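Local coordinates for Serine/threonine-protein kinase Tel1 (Chaetomium thermophilum, PDB 6SKY) that probably phosphorylates serine and threonine residues followed by glutamine to activate checkpoint signalling after DNA damage, with ATP as phosphate donor, at residues P2027-V2030 and A2036-V2039; L2087-E2092 and L2131-T2136. All blocks are in the same frame, centred on the assembly; numbering follows the deposited sequence.

Interaction 1: residues P2027-V2030 and A2036-V2039; sequences PAPV and AVTV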
loop_
_atom_site.group_PDB
_atom_site.type_symbol
_atom_site.label_atom_id
_atom_site.label_comp_id
_atom_site.label_asym_id
_atom_site.label_seq_id
_atom_site.Cartn_x
_atom_site.Cartn_y
_atom_site.Cartn_z
ATOM N N PRO A 2027 20.138 33.759 -17.379
ATOM C CA PRO A 2027 19.668 35.014 -17.971
ATOM C C PRO A 2027 18.155 35.006 -18.094
ATOM O O PRO A 2027 17.589 34.349 -18.971
ATOM C CB PRO A 2027 20.357 35.028 -19.340
ATOM C CG PRO A 2027 20.725 33.608 -19.622
ATOM C CD PRO A 2027 20.515 32.776 -18.404
ATOM N N ALA A 2028 17.500 35.748 -17.227
ATOM C CA ALA A 2028 16.048 35.708 -17.161
ATOM C C ALA A 2028 15.448 36.555 -18.272
ATOM O O ALA A 2028 15.880 37.692 -18.475
ATOM C CB ALA A 2028 15.566 36.211 -15.809
ATOM N N PRO A 2029 14.459 36.049 -19.002
ATOM C CA PRO A 2029 13.799 36.873 -20.013
ATOM C C PRO A 2029 13.101 38.063 -19.378
ATOM O O PRO A 2029 12.775 38.068 -18.191
ATOM C CB PRO A 2029 12.795 35.913 -20.657
ATOM C CG PRO A 2029 12.608 34.838 -19.670
ATOM C CD PRO A 2029 13.901 34.691 -18.952
ATOM N N VAL A 2030 12.881 39.091 -20.185
ATOM C CA VAL A 2030 12.210 40.305 -19.744
ATOM C C VAL A 2030 10.835 40.354 -20.392
ATOM O O VAL A 2030 10.665 39.933 -21.542
ATOM C CB VAL A 2030 13.044 41.558 -20.078
ATOM C CG1 VAL A 2030 13.365 41.606 -21.561
ATOM C CG2 VAL A 2030 12.332 42.819 -19.623
ATOM N N ALA A 2036 7.291 32.026 -12.202
ATOM C CA ALA A 2036 8.584 31.503 -11.795
ATOM C C ALA A 2036 9.699 32.455 -12.174
ATOM O O ALA A 2036 10.649 32.634 -11.412
ATOM C CB ALA A 2036 8.802 30.136 -12.424
ATOM N N VAL A 2037 9.578 33.109 -13.326
ATOM C CA VAL A 2037 10.591 34.064 -13.759
ATOM C C VAL A 2037 10.585 35.298 -12.870
ATOM O O VAL A 2037 11.640 35.824 -12.515
ATOM C CB VAL A 2037 10.371 34.423 -15.234
ATOM C CG1 VAL A 2037 11.445 35.346 -15.706
ATOM C CG2 VAL A 2037 10.356 33.176 -16.065
ATOM N N THR A 2038 9.401 35.771 -12.488
ATOM C CA THR A 2038 9.287 36.920 -11.600
ATOM C C THR A 2038 9.949 36.649 -10.260
ATOM O O THR A 2038 10.784 37.432 -9.778
ATOM C CB THR A 2038 7.812 37.251 -11.399
ATOM O OG1 THR A 2038 7.233 37.645 -12.643
ATOM C CG2 THR A 2038 7.643 38.361 -10.407
ATOM N N VAL A 2039 9.576 35.537 -9.638
ATOM C CA VAL A 2039 10.130 35.184 -8.340
ATOM C C VAL A 2039 11.633 34.944 -8.447
ATOM O O VAL A 2039 12.413 35.357 -7.575
ATOM C CB VAL A 2039 9.368 33.967 -7.793
ATOM C CG1 VAL A 2039 10.198 33.197 -6.847
ATOM C CG2 VAL A 2039 8.110 34.427 -7.121
#

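Interaction 2: residues L2087-E2092 and L2131-T2136; sequences LAALTE and LSCRET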
loop_
_atom_site.group_PDB
_atom_site.type_symbol
_atom_site.label_atom_id
_atom_site.label_comp_id
_atom_site.label_asym_id
_atom_site.label_seq_id
_atom_site.Cartn_x
_atom_site.Cartn_y
_atom_site.Cartn_z
ATOM N N LEU A 2087 2.418 36.760 -5.958
ATOM C CA LEU A 2087 2.239 37.966 -5.157
ATOM C C LEU A 2087 2.492 37.701 -3.681
ATOM O O LEU A 2087 3.139 38.504 -3.002
ATOM C CB LEU A 2087 0.835 38.526 -5.349
ATOM C CG LEU A 2087 0.498 39.287 -6.620
ATOM C CD1 LEU A 2087 -0.946 39.660 -6.587
ATOM C CD2 LEU A 2087 1.345 40.505 -6.715
ATOM N N ALA A 2088 1.981 36.583 -3.164
ATOM C CA ALA A 2088 2.181 36.259 -1.752
ATOM C C ALA A 2088 3.651 36.011 -1.429
ATOM O O ALA A 2088 4.148 36.440 -0.380
ATOM C CB ALA A 2088 1.340 35.049 -1.376
ATOM N N ALA A 2089 4.364 35.327 -2.321
ATOM C CA ALA A 2089 5.792 35.092 -2.134
ATOM C C ALA A 2089 6.580 36.394 -2.121
ATOM O O ALA A 2089 7.445 36.599 -1.263
ATOM C CB ALA A 2089 6.308 34.169 -3.229
ATOM N N LEU A 2090 6.314 37.277 -3.085
ATOM C CA LEU A 2090 7.007 38.561 -3.111
ATOM C C LEU A 2090 6.692 39.393 -1.879
ATOM O O LEU A 2090 7.558 40.118 -1.383
ATOM C CB LEU A 2090 6.647 39.332 -4.373
ATOM C CG LEU A 2090 7.173 38.797 -5.696
ATOM C CD1 LEU A 2090 6.415 39.415 -6.826
ATOM C CD2 LEU A 2090 8.621 39.104 -5.835
ATOM N N THR A 2091 5.480 39.278 -1.346
ATOM C CA THR A 2091 5.140 40.032 -0.145
ATOM C C THR A 2091 5.870 39.502 1.083
ATOM O O THR A 2091 6.326 40.286 1.916
ATOM C CB THR A 2091 3.631 40.010 0.064
ATOM O OG1 THR A 2091 2.999 40.587 -1.076
ATOM C CG2 THR A 2091 3.254 40.809 1.262
ATOM N N GLU A 2092 6.010 38.181 1.217
ATOM C CA GLU A 2092 6.770 37.654 2.353
ATOM C C GLU A 2092 8.251 38.002 2.247
ATOM O O GLU A 2092 8.901 38.312 3.255
ATOM C CB GLU A 2092 6.585 36.143 2.466
ATOM C CG GLU A 2092 5.194 35.724 2.929
ATOM C CD GLU A 2092 4.972 34.218 2.892
ATOM O OE1 GLU A 2092 5.508 33.552 1.979
ATOM O OE2 GLU A 2092 4.258 33.700 3.778
ATOM N N LEU A 2131 5.032 27.754 0.342
ATOM C CA LEU A 2131 5.977 27.239 1.322
ATOM C C LEU A 2131 7.366 27.051 0.725
ATOM O O LEU A 2131 8.374 27.303 1.398
ATOM C CB LEU A 2131 5.452 25.937 1.903
ATOM C CG LEU A 2131 4.310 26.083 2.897
ATOM C CD1 LEU A 2131 3.925 24.736 3.412
ATOM C CD2 LEU A 2131 4.709 26.970 4.028
ATOM N N SER A 2132 7.450 26.624 -0.534
ATOM C CA SER A 2132 8.758 26.509 -1.167
ATOM C C SER A 2132 9.411 27.870 -1.337
ATOM O O SER A 2132 10.613 28.032 -1.071
ATOM C CB SER A 2132 8.633 25.817 -2.512
ATOM O OG SER A 2132 8.115 26.706 -3.464
ATOM N N CYS A 2133 8.641 28.870 -1.768
ATOM C CA CYS A 2133 9.214 30.204 -1.881
ATOM C C CYS A 2133 9.643 30.744 -0.524
ATOM O O CYS A 2133 10.646 31.450 -0.427
ATOM C CB CYS A 2133 8.230 31.146 -2.553
ATOM S SG CYS A 2133 8.133 30.946 -4.324
ATOM N N ARG A 2134 8.903 30.425 0.536
ATOM C CA ARG A 2134 9.287 30.883 1.867
ATOM C C ARG A 2134 10.596 30.254 2.314
ATOM O O ARG A 2134 11.417 30.904 2.969
ATOM C CB ARG A 2134 8.181 30.567 2.861
ATOM C CG ARG A 2134 8.462 31.029 4.256
ATOM C CD ARG A 2134 7.554 30.355 5.236
ATOM N NE ARG A 2134 6.174 30.792 5.094
ATOM C CZ ARG A 2134 5.166 30.306 5.803
ATOM N NH1 ARG A 2134 3.944 30.760 5.617
ATOM N NH2 ARG A 2134 5.384 29.361 6.699
ATOM N N GLU A 2135 10.801 28.988 1.972
ATOM C CA GLU A 2135 12.071 28.335 2.267
ATOM C C GLU A 2135 13.229 29.029 1.565
ATOM O O GLU A 2135 14.281 29.279 2.170
ATOM C CB GLU A 2135 11.992 26.879 1.848
ATOM C CG GLU A 2135 13.219 26.085 2.125
ATOM C CD GLU A 2135 13.342 24.926 1.180
ATOM O OE1 GLU A 2135 12.743 25.001 0.089
ATOM O OE2 GLU A 2135 14.027 23.939 1.519
ATOM N N THR A 2136 13.058 29.332 0.277
ATOM C CA THR A 2136 14.098 30.060 -0.449
ATOM C C THR A 2136 14.381 31.413 0.187
ATOM O O THR A 2136 15.541 31.807 0.340
ATOM C CB THR A 2136 13.700 30.247 -1.904
ATOM O OG1 THR A 2136 13.435 28.973 -2.486
ATOM C CG2 THR A 2136 14.810 30.887 -2.659
#

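Interaction 1: residues P2027-V2030 and A2036-V2039
Ala2028 and Pro2029, in the loop that leads into helix 2035-2047, fold back onto Val2037 in the first turn of that helix. The contact is almost wholly apolar and runs through one methyl group, CG1 of Val2037. This branch stands anti to the backbone N (chi1 -177°), which carries it out from the helix to the loop. CG1 meets the methyl carbon CB of Ala2028 at 4.2 Å. It also lies 4.1 Å from CD of Pro2029, touching the CD-CG side of the proline ring, and the two side chains pass at a slant. All these are ordinary van der Waals distances, and the summed buried surface of 100 Å² makes this a small contact. On the polar side, the carbonyl O of Pro2029 comes within 3.9 Å of Val2037 CG1, a packing approach only; the same oxygen accepts a weak hydrogen bond from Lys2041 NZ, one turn further along the helix. The contact is local, with five residues between its segments, and belongs to a helix-loop-helix connection in the alpha solenoid of the FAT domain, away from the nucleotide site. Phe2015 of the preceding helix 2011-2021 touches both Pro2029 and Val2037, so the loop packs against the two helices it connects.

Interaction 2: residues L2087-E2092 and L2131-T2136
Ala2089 and Cys2133 bring helices 2077-2097 and 2124-2143 together, their CA atoms 6.0 Å apart, the nearest pair between the segments. Small side chains allow this close helix-against-helix packing within the alpha solenoid of the FAT domain: Ala2089 CB lies 3.6 Å from Cys2133 CB and 3.9 Å from Cys2133 SG. Nearly a turn beyond Ala2089, Glu2092 reaches across to Arg2134, the residue next to Cys2133. The arginine leaves its helix with CG anti to the backbone N (chi1 -179°) and bends at chi3, -69°, which brings its guanidinium beside the carboxylate. Glu2092 OE2 sits at the guanidinium edge, near its plane, 3.5 Å from Arg2134 NH1, in a salt bridge whose hydrogen bond is weak. Arg2115 NH2 adds a long, weak ion pair to Glu2092 OE2. The two flat groups of Glu2092 and Arg2134 are turned 64° apart, so they do not pair side by side. Leu2131 CD2 packs on one guanidinium face, offset toward its rim, and Phe2112 makes a cation-pi contact with the arginine. Two arginines near this buried carboxylate would probably favour its ionised form, balancing charge where the other touching pair of these segments is small and apolar.

How the interactions relate
Helix 2035-2047 ties the two contacts together: Val2037 faces the loop in interaction 1, whereas Thr2038 and Val2039 meet the helices of interaction 2. Thr2038 CG2 packs on Leu2090 CD1 at 3.9 Å, and Val2039 CG1 on Cys2133 SG at 4.0 Å. The centres are about 15 Å apart, and both contacts lie within the FAT domain. Interaction 1 is partly buried and local, a loop against the start of the helix that follows it. Interaction 2 is fully buried and joins two helices separated in the chain by helix 2102-2119. Their chemistry follows: methyl and proline packing nearer the surface, a small apolar approach with a charged pair inside.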